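Local coordinates for flagellar basal body rod modification protein (Helicobacter pylori 26695, PDB 4ZZF) that is probably required for assembly of the flagellar hook, perhaps as a scaffold, and is represented here by a truncated fragment that includes its immunoglobulin-like domain, at residues K8-D13 / S136-Q142; G16-N22 / K82-Y88; F31-A37 / Y62-K66; L53-I57 / W73-E78. All coordinates share one frame; numbering follows the deposited sequence.

Interaction 1: residues K8-D13 / S136-Q142; sequences KIAETD and SAIEFYQ
Ile-9 and Tyr-141 form the first antiparallel hydrogen-bonded pair between strands 9-12 and 137-141, whose axes approach to 4.5 Å at an angle of 153°. Ile-9 N reaches Tyr-141 O at 2.7 Å, and Tyr-141 N returns a bond to Ile-9 O. Ala-10 and Phe-140 follow as a non-hydrogen-bonded pair, then Glu-11 and Glu-139 as a hydrogen-bonded one. There the register slips. Glu-11 O takes a bond of 2.8 Å from Ile-138 N and a weak one from Glu-139 N, the signature of a classic beta bulge, after which Thr-12 lies opposite Ala-137.

On the face carrying Ile-9, Glu-11 and Tyr-141, the tyrosine CG sits between its backbone N and carbonyl carbon (chi1 50°), which sends the ring across strand 9-12, between Ile-9 and Glu-11. Ile-9 CB stands over one ring face, 4.0 Å from the centroid. The phenol OH donates to Glu-11 OE2 at 2.6 Å, using the anti lone pair, with carboxylate and ring nearly coplanar. Arg-110 also binds this oxygen and Arg-107 holds OE1, so the Glu-11 carboxylate is probably kept ionised. On the other face Ala-10 CB meets Phe-140 CE2 at 3.5 Å.

Glu-139 and Phe-140 also pair with a strand of the second subunit, extending the sheet across the interface. This bulged antiparallel ladder is consistent with the small tudor-like beta domain known in FlgD relatives.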
loop_
_atom_site.group_PDB
_atom_site.type_symbol
_atom_site.label_atom_id
_atom_site.label_comp_id
_atom_site.label_asym_id
_atom_site.label_seq_id
_atom_site.Cartn_x
_atom_site.Cartn_y
_atom_site.Cartn_z
ATOM N N LYS A 8 3.121 -7.498 4.400
ATOM C CA LYS A 8 4.359 -7.142 5.089
ATOM C C LYS A 8 4.805 -8.325 5.927
ATOM O O LYS A 8 4.007 -9.218 6.220
ATOM C CB LYS A 8 4.189 -5.906 5.989
ATOM C CG LYS A 8 3.663 -4.627 5.292
ATOM C CD LYS A 8 4.630 -4.109 4.243
ATOM C CE LYS A 8 4.240 -2.721 3.744
ATOM N NZ LYS A 8 2.860 -2.671 3.188
ATOM N N ILE A 9 6.074 -8.334 6.308
ATOM C CA ILE A 9 6.525 -9.225 7.360
ATOM C C ILE A 9 6.301 -8.494 8.656
ATOM O O ILE A 9 6.636 -7.306 8.776
ATOM C CB ILE A 9 8.014 -9.626 7.224
ATOM C CG1 ILE A 9 8.296 -10.177 5.826
ATOM C CG2 ILE A 9 8.415 -10.636 8.330
ATOM C CD1 ILE A 9 7.823 -11.588 5.628
ATOM N N ALA A 10 5.694 -9.188 9.615
ATOM C CA ALA A 10 5.488 -8.632 10.950
ATOM C C ALA A 10 6.339 -9.396 11.957
ATOM O O ALA A 10 6.447 -10.620 11.876
ATOM C CB ALA A 10 4.021 -8.693 11.338
ATOM N N GLU A 11 6.981 -8.658 12.852
ATOM C CA GLU A 11 7.596 -9.223 14.042
ATOM C C GLU A 11 6.620 -8.941 15.197
ATOM O O GLU A 11 6.222 -7.799 15.378
ATOM C CB GLU A 11 8.971 -8.585 14.326
ATOM C CG GLU A 11 9.997 -8.665 13.200
ATOM C CD GLU A 11 10.693 -10.016 13.140
ATOM O OE1 GLU A 11 10.674 -10.754 14.156
ATOM O OE2 GLU A 11 11.242 -10.360 12.075
ATOM N N THR A 12 6.209 -9.949 15.955
ATOM C CA THR A 12 5.335 -9.687 17.104
ATOM C C THR A 12 6.020 -10.033 18.426
ATOM O O THR A 12 7.058 -10.691 18.433
ATOM C CB THR A 12 4.017 -10.469 17.033
ATOM O OG1 THR A 12 4.242 -11.819 17.440
ATOM C CG2 THR A 12 3.434 -10.435 15.646
ATOM N N ASP A 13 5.441 -9.598 19.546
ATOM C CA ASP A 13 6.024 -9.917 20.851
ATOM C C ASP A 13 5.585 -11.300 21.368
ATOM O O ASP A 13 5.824 -11.636 22.518
ATOM C CB ASP A 13 5.689 -8.830 21.895
ATOM C CG ASP A 13 4.184 -8.634 22.102
ATOM O OD1 ASP A 13 3.396 -9.561 21.839
ATOM O OD2 ASP A 13 3.778 -7.540 22.539
ATOM N N SER A 136 0.201 -6.613 19.338
ATOM C CA SER A 136 1.304 -7.524 19.599
ATOM C C SER A 136 2.438 -7.276 18.599
ATOM O O SER A 136 3.538 -7.761 18.785
ATOM C CB SER A 136 0.844 -8.975 19.534
ATOM O OG SER A 136 0.819 -9.435 18.196
ATOM N N ALA A 137 2.174 -6.501 17.552
ATOM C CA ALA A 137 3.173 -6.283 16.509
ATOM C C ALA A 137 4.175 -5.206 16.906
ATOM O O ALA A 137 3.785 -4.090 17.247
ATOM C CB ALA A 137 2.508 -5.915 15.212
ATOM N N ILE A 138 5.464 -5.535 16.843
ATOM C CA ILE A 138 6.494 -4.579 17.225
ATOM C C ILE A 138 7.263 -3.995 16.029
ATOM O O ILE A 138 7.907 -2.954 16.163
ATOM C CB ILE A 138 7.507 -5.203 18.203
ATOM C CG1 ILE A 138 8.231 -6.396 17.571
ATOM C CG2 ILE A 138 6.821 -5.584 19.519
ATOM C CD1 ILE A 138 9.011 -7.252 18.612
ATOM N N GLU A 139 7.191 -4.649 14.870
ATOM C CA GLU A 139 7.902 -4.165 13.687
ATOM C C GLU A 139 7.295 -4.696 12.396
ATOM O O GLU A 139 6.840 -5.835 12.368
ATOM C CB GLU A 139 9.383 -4.562 13.744
ATOM C CG GLU A 139 10.199 -3.807 12.728
ATOM C CD GLU A 139 11.669 -4.166 12.716
ATOM O OE1 GLU A 139 12.063 -5.197 13.313
ATOM O OE2 GLU A 139 12.430 -3.388 12.100
ATOM N N PHE A 140 7.286 -3.877 11.337
ATOM C CA PHE A 140 6.915 -4.343 9.994
ATOM C C PHE A 140 7.948 -3.957 8.951
ATOM O O PHE A 140 8.526 -2.867 9.013
ATOM C CB PHE A 140 5.564 -3.780 9.538
ATOM C CG PHE A 140 4.399 -4.167 10.405
ATOM C CD1 PHE A 140 4.081 -3.423 11.536
ATOM C CD2 PHE A 140 3.587 -5.241 10.058
ATOM C CE1 PHE A 140 2.985 -3.758 12.314
ATOM C CE2 PHE A 140 2.502 -5.588 10.829
ATOM C CZ PHE A 140 2.192 -4.850 11.953
ATOM N N TYR A 141 8.150 -4.839 7.974
ATOM C CA TYR A 141 9.007 -4.544 6.823
ATOM C C TYR A 141 8.580 -5.387 5.613
ATOM O O TYR A 141 7.761 -6.303 5.735
ATOM C CB TYR A 141 10.494 -4.774 7.169
ATOM C CG TYR A 141 10.798 -6.106 7.810
ATOM C CD1 TYR A 141 11.100 -7.228 7.032
ATOM C CD2 TYR A 141 10.800 -6.249 9.191
ATOM C CE1 TYR A 141 11.388 -8.464 7.620
ATOM C CE2 TYR A 141 11.093 -7.475 9.786
ATOM C CZ TYR A 141 11.379 -8.575 9.001
ATOM O OH TYR A 141 11.663 -9.790 9.594
ATOM N N GLN A 142 9.119 -5.065 4.446
ATOM C CA GLN A 142 8.771 -5.779 3.224
ATOM C C GLN A 142 9.577 -7.075 3.101
ATOM O O GLN A 142 10.750 -7.117 3.476
ATOM C CB GLN A 142 8.978 -4.860 2.012
ATOM C CG GLN A 142 7.683 -4.149 1.583
ATOM C CD GLN A 142 7.912 -2.842 0.814
ATOM O OE1 GLN A 142 9.052 -2.467 0.503
ATOM N NE2 GLN A 142 6.814 -2.139 0.508
#

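Interaction 2: residues G16-N22 / K82-Y88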
loop_
_atom_site.group_PDB
_atom_site.type_symbol
_atom_site.label_atom_id
_atom_site.label_comp_id
_atom_site.label_asym_id
_atom_site.label_seq_id
_atom_site.Cartn_x
_atom_site.Cartn_y
_atom_site.Cartn_z
ATOM N N GLY A 16 6.642 -17.470 22.277
ATOM C CA GLY A 16 6.535 -18.796 22.854
ATOM C C GLY A 16 5.180 -19.432 22.639
ATOM O O GLY A 16 4.220 -18.753 22.322
ATOM N N ALA A 17 5.112 -20.746 22.799
ATOM C CA ALA A 17 3.852 -21.469 22.757
ATOM C C ALA A 17 3.638 -22.214 24.074
ATOM O O ALA A 17 4.597 -22.530 24.783
ATOM C CB ALA A 17 3.828 -22.439 21.596
ATOM N N ASN A 18 2.388 -22.514 24.398
ATOM C CA ASN A 18 2.104 -23.201 25.653
ATOM C C ASN A 18 2.041 -24.714 25.526
ATOM O O ASN A 18 1.303 -25.244 24.696
ATOM C CB ASN A 18 0.797 -22.704 26.252
ATOM C CG ASN A 18 0.442 -23.433 27.530
ATOM O OD1 ASN A 18 -0.384 -24.353 27.526
ATOM N ND2 ASN A 18 1.085 -23.050 28.630
ATOM N N PHE A 19 2.822 -25.401 26.352
ATOM C CA PHE A 19 2.709 -26.852 26.476
ATOM C C PHE A 19 1.968 -27.192 27.762
ATOM O O PHE A 19 2.383 -26.768 28.840
ATOM C CB PHE A 19 4.087 -27.505 26.465
ATOM C CG PHE A 19 4.056 -28.990 26.664
ATOM C CD1 PHE A 19 3.307 -29.796 25.825
ATOM C CD2 PHE A 19 4.800 -29.583 27.670
ATOM C CE1 PHE A 19 3.289 -31.167 25.996
ATOM C CE2 PHE A 19 4.785 -30.946 27.844
ATOM C CZ PHE A 19 4.028 -31.743 27.006
ATOM N N ASP A 20 0.878 -27.951 27.650
ATOM C CA ASP A 20 0.022 -28.206 28.814
ATOM C C ASP A 20 0.565 -29.304 29.730
ATOM O O ASP A 20 0.152 -29.408 30.884
ATOM C CB ASP A 20 -1.419 -28.553 28.385
ATOM C CG ASP A 20 -1.516 -29.830 27.550
ATOM O OD1 ASP A 20 -0.721 -30.775 27.764
ATOM O OD2 ASP A 20 -2.420 -29.893 26.682
ATOM N N GLY A 21 1.476 -30.127 29.212
ATOM C CA GLY A 21 2.044 -31.207 29.995
ATOM C C GLY A 21 1.819 -32.593 29.413
ATOM O O GLY A 21 2.593 -33.520 29.683
ATOM N N ASN A 22 0.771 -32.754 28.611
ATOM C CA ASN A 22 0.532 -34.051 27.987
ATOM C C ASN A 22 0.284 -33.986 26.475
ATOM O O ASN A 22 0.863 -34.763 25.708
ATOM C CB ASN A 22 -0.644 -34.760 28.674
ATOM C CG ASN A 22 -0.873 -36.172 28.135
ATOM O OD1 ASN A 22 0.030 -37.019 28.168
ATOM N ND2 ASN A 22 -2.082 -36.427 27.634
ATOM N N LYS A 82 8.764 -36.327 29.136
ATOM C CA LYS A 82 7.855 -35.189 29.002
ATOM C C LYS A 82 8.202 -34.085 29.992
ATOM O O LYS A 82 8.265 -34.315 31.198
ATOM C CB LYS A 82 6.395 -35.621 29.166
ATOM C CG LYS A 82 5.881 -36.415 27.965
ATOM C CD LYS A 82 4.408 -36.153 27.684
ATOM C CE LYS A 82 3.977 -36.842 26.391
ATOM N NZ LYS A 82 2.549 -36.574 26.037
ATOM N N VAL A 83 8.422 -32.885 29.455
ATOM C CA VAL A 83 8.912 -31.736 30.216
ATOM C C VAL A 83 7.804 -31.020 30.995
ATOM O O VAL A 83 6.620 -31.225 30.714
ATOM C CB VAL A 83 9.583 -30.739 29.276
ATOM C CG1 VAL A 83 10.740 -31.420 28.534
ATOM C CG2 VAL A 83 8.546 -30.181 28.299
ATOM N N PRO A 84 8.180 -30.183 31.984
ATOM C CA PRO A 84 7.148 -29.460 32.745
ATOM C C PRO A 84 6.253 -28.582 31.867
ATOM O O PRO A 84 6.703 -28.053 30.849
ATOM C CB PRO A 84 7.957 -28.599 33.733
ATOM C CG PRO A 84 9.374 -28.671 33.271
ATOM C CD PRO A 84 9.520 -29.974 32.552
ATOM N N LYS A 85 4.987 -28.461 32.250
ATOM C CA LYS A 85 4.058 -27.633 31.503
ATOM C C LYS A 85 4.531 -26.191 31.571
ATOM O O LYS A 85 5.237 -25.803 32.501
ATOM C CB LYS A 85 2.627 -27.764 32.042
ATOM C CG LYS A 85 2.385 -27.130 33.411
ATOM C CD LYS A 85 0.967 -27.432 33.936
ATOM C CE LYS A 85 -0.033 -26.335 33.578
ATOM N NZ LYS A 85 -1.394 -26.547 34.192
ATOM N N GLY A 86 4.153 -25.400 30.574
ATOM C CA GLY A 86 4.500 -23.994 30.570
ATOM C C GLY A 86 4.740 -23.441 29.187
ATOM O O GLY A 86 4.399 -24.078 28.182
ATOM N N ASN A 87 5.311 -22.242 29.149
ATOM C CA ASN A 87 5.641 -21.595 27.893
ATOM C C ASN A 87 7.018 -21.977 27.378
ATOM O O ASN A 87 8.023 -21.826 28.072
ATOM C CB ASN A 87 5.579 -20.078 28.022
ATOM C CG ASN A 87 4.679 -19.449 26.979
ATOM O OD1 ASN A 87 3.628 -19.999 26.649
ATOM N ND2 ASN A 87 5.152 -18.360 26.357
ATOM N N TYR A 88 7.052 -22.461 26.145
ATOM C CA TYR A 88 8.308 -22.771 25.476
ATOM C C TYR A 88 8.566 -21.876 24.266
ATOM O O TYR A 88 7.713 -21.736 23.383
ATOM C CB TYR A 88 8.308 -24.236 25.072
ATOM C CG TYR A 88 8.484 -25.114 26.273
ATOM C CD1 TYR A 88 7.401 -25.441 27.089
ATOM C CD2 TYR A 88 9.739 -25.584 26.622
ATOM C CE1 TYR A 88 7.566 -26.240 28.207
ATOM C CE2 TYR A 88 9.920 -26.378 27.734
ATOM C CZ TYR A 88 8.835 -26.706 28.524
ATOM O OH TYR A 88 9.037 -27.493 29.631
#
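Phe-19 pushes its ring edge against the loop at Val-83: CE2 lies 3.4 Å from Val-83 O, which is in the ring plane, while CD2 meets Val-83 CG2 at 3.8 Å. The ring gets there because its CG is anti to the backbone N (chi1 177°), stretching it off the strand toward residues 82-84. Its CB rests obliquely against Tyr-88 CD1, 4.0 Å away. Gly-21 N of the same segment lies over the centre of one ring face.

Behind these side chains stands the antiparallel ladder of strands 16-19 and 86-88. Phe-19 N to Gly-86 O and Gly-86 N to Phe-19 O, both 2.8 Å, close one hydrogen-bonded pair, and Ala-17 with Tyr-88 closes the next. Tyr-88 OH in turn donates to Pro-84 O at 2.7 Å, on a lone pair in the carbonyl plane, and this ties the curved approach 82-85 back to the strand. Past the ladder, Asp-20 OD1 accepts from Asn-22 N in an Asx turn. That bend presents Asn-22 O to Lys-82 NZ, although the modelled separation is doubtfully short.

Farther out, Trp-73 receives both aromatic rings, meeting Tyr-88 edge-to-face and Phe-19 with planes at about 40°, and Val-83 and Tyr-88 touch Val-54. An edge strand whose aromatic residue closes one end of the hydrophobic core in this way belongs to the beta-sandwich of the FlgD immunoglobulin-like domain.

Interaction 3: residues F31-A37 / Y62-K66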
loop_
_atom_site.group_PDB
_atom_site.type_symbol
_atom_site.label_atom_id
_atom_site.label_comp_id
_atom_site.label_asym_id
_atom_site.label_seq_id
_atom_site.Cartn_x
_atom_site.Cartn_y
_atom_site.Cartn_z
ATOM N N PHE A 31 9.533 -19.368 7.020
ATOM C CA PHE A 31 10.852 -19.336 6.393
ATOM C C PHE A 31 10.870 -18.374 5.201
ATOM O O PHE A 31 10.194 -18.588 4.194
ATOM C CB PHE A 31 11.282 -20.755 5.993
ATOM C CG PHE A 31 11.472 -21.663 7.180
ATOM C CD1 PHE A 31 10.382 -22.324 7.748
ATOM C CD2 PHE A 31 12.722 -21.800 7.771
ATOM C CE1 PHE A 31 10.538 -23.138 8.861
ATOM C CE2 PHE A 31 12.893 -22.611 8.883
ATOM C CZ PHE A 31 11.793 -23.283 9.439
ATOM N N ASP A 32 11.646 -17.305 5.351
ATOM C CA ASP A 32 11.747 -16.233 4.360
ATOM C C ASP A 32 12.343 -16.683 3.027
ATOM O O ASP A 32 12.084 -16.077 1.992
ATOM C CB ASP A 32 12.584 -15.098 4.948
ATOM C CG ASP A 32 12.086 -14.678 6.324
ATOM O OD1 ASP A 32 12.303 -15.432 7.302
ATOM O OD2 ASP A 32 11.446 -13.615 6.423
ATOM N N GLU A 33 13.146 -17.740 3.089
ATOM C CA GLU A 33 13.806 -18.348 1.936
ATOM C C GLU A 33 13.540 -19.832 1.969
ATOM O O GLU A 33 13.359 -20.386 3.061
ATOM C CB GLU A 33 15.323 -18.141 1.972
ATOM C CG GLU A 33 15.831 -16.777 1.664
ATOM C CD GLU A 33 17.345 -16.759 1.671
ATOM O OE1 GLU A 33 17.951 -17.867 1.697
ATOM O OE2 GLU A 33 17.933 -15.652 1.672
ATOM N N LYS A 34 13.567 -20.479 0.805
ATOM C CA LYS A 34 13.539 -21.930 0.746
ATOM C C LYS A 34 14.644 -22.533 1.599
ATOM O O LYS A 34 15.795 -22.128 1.508
ATOM C CB LYS A 34 13.709 -22.428 -0.694
ATOM C CG LYS A 34 12.486 -22.275 -1.553
ATOM C CD LYS A 34 12.645 -23.012 -2.871
ATOM C CE LYS A 34 11.358 -22.914 -3.685
ATOM N NZ LYS A 34 11.368 -23.785 -4.903
ATOM N N ILE A 35 14.305 -23.508 2.425
ATOM C CA ILE A 35 15.332 -24.198 3.201
ATOM C C ILE A 35 16.275 -24.967 2.273
ATOM O O ILE A 35 15.824 -25.714 1.405
ATOM C CB ILE A 35 14.707 -25.169 4.212
ATOM C CG1 ILE A 35 13.835 -24.400 5.202
ATOM C CG2 ILE A 35 15.771 -25.942 4.929
ATOM C CD1 ILE A 35 12.947 -25.288 6.003
ATOM N N ASP A 36 17.578 -24.777 2.441
ATOM C CA ASP A 36 18.542 -25.585 1.717
ATOM C C ASP A 36 19.336 -26.397 2.733
ATOM O O ASP A 36 20.137 -25.836 3.454
ATOM C CB ASP A 36 19.466 -24.711 0.876
ATOM C CG ASP A 36 20.473 -25.529 0.048
ATOM O OD1 ASP A 36 20.645 -26.755 0.293
ATOM O OD2 ASP A 36 21.112 -24.931 -0.852
ATOM N N ALA A 37 19.138 -27.712 2.757
ATOM C CA ALA A 37 19.731 -28.560 3.789
ATOM C C ALA A 37 21.219 -28.879 3.557
ATOM O O ALA A 37 21.845 -29.573 4.377
ATOM C CB ALA A 37 18.939 -29.861 3.920
ATOM N N TYR A 62 13.016 -30.929 5.452
ATOM C CA TYR A 62 12.139 -29.910 4.891
ATOM C C TYR A 62 12.845 -29.164 3.785
ATOM O O TYR A 62 12.433 -28.065 3.391
ATOM C CB TYR A 62 11.654 -28.955 5.989
ATOM C CG TYR A 62 10.743 -29.645 6.977
ATOM C CD1 TYR A 62 11.268 -30.355 8.051
ATOM C CD2 TYR A 62 9.361 -29.624 6.814
ATOM C CE1 TYR A 62 10.447 -31.011 8.952
ATOM C CE2 TYR A 62 8.526 -30.272 7.709
ATOM C CZ TYR A 62 9.075 -30.964 8.778
ATOM O OH TYR A 62 8.261 -31.613 9.678
ATOM N N ASN A 63 13.917 -29.775 3.287
ATOM C CA ASN A 63 14.683 -29.205 2.189
ATOM C C ASN A 63 13.764 -28.791 1.062
ATOM O O ASN A 63 12.881 -29.545 0.677
ATOM C CB ASN A 63 15.736 -30.200 1.680
ATOM C CG ASN A 63 16.561 -29.631 0.551
ATOM O OD1 ASN A 63 17.421 -28.770 0.765
ATOM N ND2 ASN A 63 16.287 -30.082 -0.664
ATOM N N GLY A 64 13.926 -27.568 0.571
ATOM C CA GLY A 64 13.108 -27.099 -0.535
ATOM C C GLY A 64 11.848 -26.315 -0.191
ATOM O O GLY A 64 11.268 -25.668 -1.069
ATOM N N GLN A 65 11.428 -26.336 1.072
ATOM C CA GLN A 65 10.192 -25.664 1.450
ATOM C C GLN A 65 10.440 -24.252 1.950
ATOM O O GLN A 65 11.503 -23.965 2.501
ATOM C CB GLN A 65 9.465 -26.477 2.513
ATOM C CG GLN A 65 9.194 -27.904 2.072
ATOM C CD GLN A 65 8.468 -28.708 3.119
ATOM O OE1 GLN A 65 7.616 -28.187 3.852
ATOM N NE2 GLN A 65 8.806 -29.983 3.208
ATOM N N LYS A 66 9.457 -23.374 1.756
ATOM C CA LYS A 66 9.525 -21.990 2.233
ATOM C C LYS A 66 8.152 -21.502 2.707
ATOM O O LYS A 66 7.147 -22.181 2.508
ATOM C CB LYS A 66 10.048 -21.055 1.141
ATOM C CG LYS A 66 9.065 -20.800 0.010
ATOM C CD LYS A 66 9.665 -19.853 -1.049
ATOM C CE LYS A 66 9.782 -18.435 -0.504
ATOM N NZ LYS A 66 10.537 -17.496 -1.389
#
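The type II beta turn from Tyr-62 to Gln-65, closed by its own Gln-65 N to Tyr-62 O bond, docks against the extended loop that carries Ile-35. Ile-35 uses both of its backbone polar groups here: its N donates to Gln-65 O at 2.8 Å, nearly straight, and its O accepts from Gly-64 N at the same distance. A third bond comes from a side chain. Asn-63 holds its amide trans to its own N (chi1 -179°), which swings the group out to Ala-37, where OD1 takes the Ala-37 N-H on a lone pair in the carbonyl plane at 2.8 Å and with an angle of 175°. Gly-64 adopts the positive phi (94°) expected at the third position of a type II turn.

Inward, Ile-35 points its side chain toward the turn and lies alongside Tyr-62, CD1 to CB 3.9 Å. The same CD1 sits over the centre of the Phe-31 ring, 3.8 Å above its plane. Outward, the extended Lys-34 chain runs past Gly-64 O, CD at 3.5 Å, and crosses Lys-66, with CG 3.8 Å from Lys-66 CD.

The Asn-95 side chain bonds both Lys-34 O and Asp-36 N, and Ile-69 of strand 67-73 touches Ile-35, Phe-31 and Tyr-62. Two interstrand loops thus close together over one end of the immunoglobulin-like beta-sandwich, sealing its hydrophobic core beside Phe-31.

Interaction 4: residues L53-I57 / W73-E78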
loop_
_atom_site.group_PDB
_atom_site.type_symbol
_atom_site.label_atom_id
_atom_site.label_comp_id
_atom_site.label_asym_id
_atom_site.label_seq_id
_atom_site.Cartn_x
_atom_site.Cartn_y
_atom_site.Cartn_z
ATOM N N LEU A 53 17.889 -24.992 26.543
ATOM C CA LEU A 53 17.508 -25.853 25.439
ATOM C C LEU A 53 16.850 -27.136 25.922
ATOM O O LEU A 53 17.432 -27.899 26.676
ATOM C CB LEU A 53 18.729 -26.188 24.590
ATOM C CG LEU A 53 18.474 -27.026 23.338
ATOM C CD1 LEU A 53 17.593 -26.253 22.406
ATOM C CD2 LEU A 53 19.790 -27.379 22.659
ATOM N N VAL A 54 15.636 -27.382 25.464
ATOM C CA VAL A 54 14.910 -28.573 25.864
ATOM C C VAL A 54 14.830 -29.622 24.742
ATOM O O VAL A 54 14.907 -30.828 24.989
ATOM C CB VAL A 54 13.501 -28.174 26.352
ATOM C CG1 VAL A 54 12.469 -29.245 26.046
ATOM C CG2 VAL A 54 13.555 -27.865 27.831
ATOM N N LYS A 55 14.704 -29.161 23.505
ATOM C CA LYS A 55 14.500 -30.061 22.373
ATOM C C LYS A 55 15.078 -29.464 21.095
ATOM O O LYS A 55 15.061 -28.241 20.907
ATOM C CB LYS A 55 13.009 -30.351 22.189
ATOM C CG LYS A 55 12.670 -31.355 21.103
ATOM C CD LYS A 55 13.149 -32.739 21.503
ATOM C CE LYS A 55 12.236 -33.829 20.954
ATOM N NZ LYS A 55 12.445 -35.132 21.665
ATOM N N THR A 56 15.595 -30.331 20.228
ATOM C CA THR A 56 16.060 -29.924 18.916
ATOM C C THR A 56 15.374 -30.802 17.900
ATOM O O THR A 56 15.342 -32.026 18.044
ATOM C CB THR A 56 17.599 -30.033 18.765
ATOM O OG1 THR A 56 18.229 -29.145 19.685
ATOM C CG2 THR A 56 18.027 -29.634 17.370
ATOM N N ILE A 57 14.794 -30.167 16.890
ATOM C CA ILE A 57 14.163 -30.868 15.792
ATOM C C ILE A 57 14.885 -30.525 14.495
ATOM O O ILE A 57 14.903 -29.358 14.092
ATOM C CB ILE A 57 12.686 -30.489 15.673
ATOM C CG1 ILE A 57 11.977 -30.692 17.014
ATOM C CG2 ILE A 57 12.004 -31.270 14.562
ATOM C CD1 ILE A 57 10.528 -30.314 16.963
ATOM N N TRP A 73 5.332 -30.949 18.204
ATOM C CA TRP A 73 6.268 -31.334 19.240
ATOM C C TRP A 73 5.520 -32.159 20.283
ATOM O O TRP A 73 4.468 -31.722 20.764
ATOM C CB TRP A 73 6.881 -30.100 19.870
ATOM C CG TRP A 73 7.743 -30.373 21.048
ATOM C CD1 TRP A 73 8.641 -31.381 21.189
ATOM C CD2 TRP A 73 7.777 -29.618 22.261
ATOM N NE1 TRP A 73 9.251 -31.291 22.417
ATOM C CE2 TRP A 73 8.742 -30.220 23.090
ATOM C CE3 TRP A 73 7.101 -28.493 22.724
ATOM C CZ2 TRP A 73 9.029 -29.734 24.361
ATOM C CZ3 TRP A 73 7.400 -28.008 23.978
ATOM C CH2 TRP A 73 8.354 -28.630 24.784
ATOM N N ASP A 74 6.047 -33.336 20.634
ATOM C CA ASP A 74 5.344 -34.239 21.552
ATOM C C ASP A 74 5.513 -33.823 23.005
ATOM O O ASP A 74 4.940 -34.432 23.900
ATOM C CB ASP A 74 5.809 -35.695 21.370
ATOM C CG ASP A 74 7.312 -35.877 21.573
ATOM O OD1 ASP A 74 7.958 -35.024 22.214
ATOM O OD2 ASP A 74 7.854 -36.892 21.087
ATOM N N GLY A 75 6.304 -32.783 23.233
ATOM C CA GLY A 75 6.511 -32.274 24.571
ATOM C C GLY A 75 7.598 -33.003 25.338
ATOM O O GLY A 75 7.694 -32.862 26.562
ATOM N N THR A 76 8.423 -33.773 24.629
ATOM C CA THR A 76 9.548 -34.471 25.258
ATOM C C THR A 76 10.866 -33.729 25.056
ATOM O O THR A 76 11.054 -33.004 24.069
ATOM C CB THR A 76 9.707 -35.914 24.724
ATOM O OG1 THR A 76 10.062 -35.884 23.333
ATOM C CG2 THR A 76 8.408 -36.709 24.908
ATOM N N ASN A 77 11.773 -33.897 26.012
ATOM C CA ASN A 77 13.133 -33.411 25.838
ATOM C C ASN A 77 13.954 -34.423 25.037
ATOM O O ASN A 77 13.409 -35.373 24.450
ATOM C CB ASN A 77 13.799 -33.099 27.184
ATOM C CG ASN A 77 13.885 -34.309 28.112
ATOM O OD1 ASN A 77 13.757 -35.460 27.689
ATOM N ND2 ASN A 77 14.119 -34.039 29.394
ATOM N N GLU A 78 15.265 -34.213 25.003
ATOM C CA GLU A 78 16.091 -34.970 24.081
ATOM C C GLU A 78 16.221 -36.438 24.501
ATOM O O GLU A 78 16.610 -37.278 23.690
ATOM C CB GLU A 78 17.466 -34.317 23.939
ATOM C CG GLU A 78 18.011 -34.408 22.512
ATOM C CD GLU A 78 17.002 -33.962 21.443
ATOM O OE1 GLU A 78 16.771 -32.740 21.319
ATOM O OE2 GLU A 78 16.454 -34.831 20.722
HETATM O O HOH W 1 18.403 -31.208 22.272
#
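Val-54 CG1 meets Trp-73 CZ2 at 3.9 Å, the two side chains crossing at about a right angle, where strand 53-58 of the immunoglobulin-like sandwich is met by the end of strand 67-73 and the loop after it. Val-54 and Lys-55 together face Ile-46 in a classic beta bulge, and on the loop side Asn-77 CA makes a CA-H...O contact of 3.2 Å with Val-54 O.

Lys-55 carries most of the polar contact. A trans first torsion (chi1 -176°) sets its CG near the indole, 3.7 Å from Trp-73 NE1; bends at chi2 and chi3 then lead the chain beside Thr-76. There NZ donates to Thr-76 OG1 and, from above the carbonyl plane, to Asn-77 O, both at 3.0 Å. Asp-74 and Glu-78 place carboxylates near the ammonium without forming salt bridges, and probably favour its charge. Thr-56 N then bonds Glu-78 OE1 at 2.9 Å, nearly along the C-O axis, and the glutamate side chain crosses that of Lys-55 at about a right angle.

The loop holds its own shape. Asp-74 OD1 takes Thr-76 N in an Asx turn and also the Thr-76 hydroxyl, both from one face of the carboxylate, while Trp-73 NE1 donates to Thr-76 O, 3.0 Å away and almost in the indole plane.

Overall arrangement
Interactions 2, 3 and 4 lie within the immunoglobulin-like domain, while interaction 1, which ties residues near the two chain termini together, encloses all three along the chain. Interactions 2 and 4 are neighbours, with centres 10 Å apart; Val-83 N lies 3.0 Å from Gly-75 O, probably hydrogen-bonded, and Phe-19 CZ packs on Gly-75 CA. Interaction 3 is on the other side of the chain's centre from interaction 2, about 14 Å away at the nearest atoms. Interaction 1 touches interaction 3 through Ile-9 CD1 and Asp-32 OD2, 4.2 Å apart, and Arg-110 joins them by bridging to both Glu-11 and Asp-32, across the boundary between the two lobes.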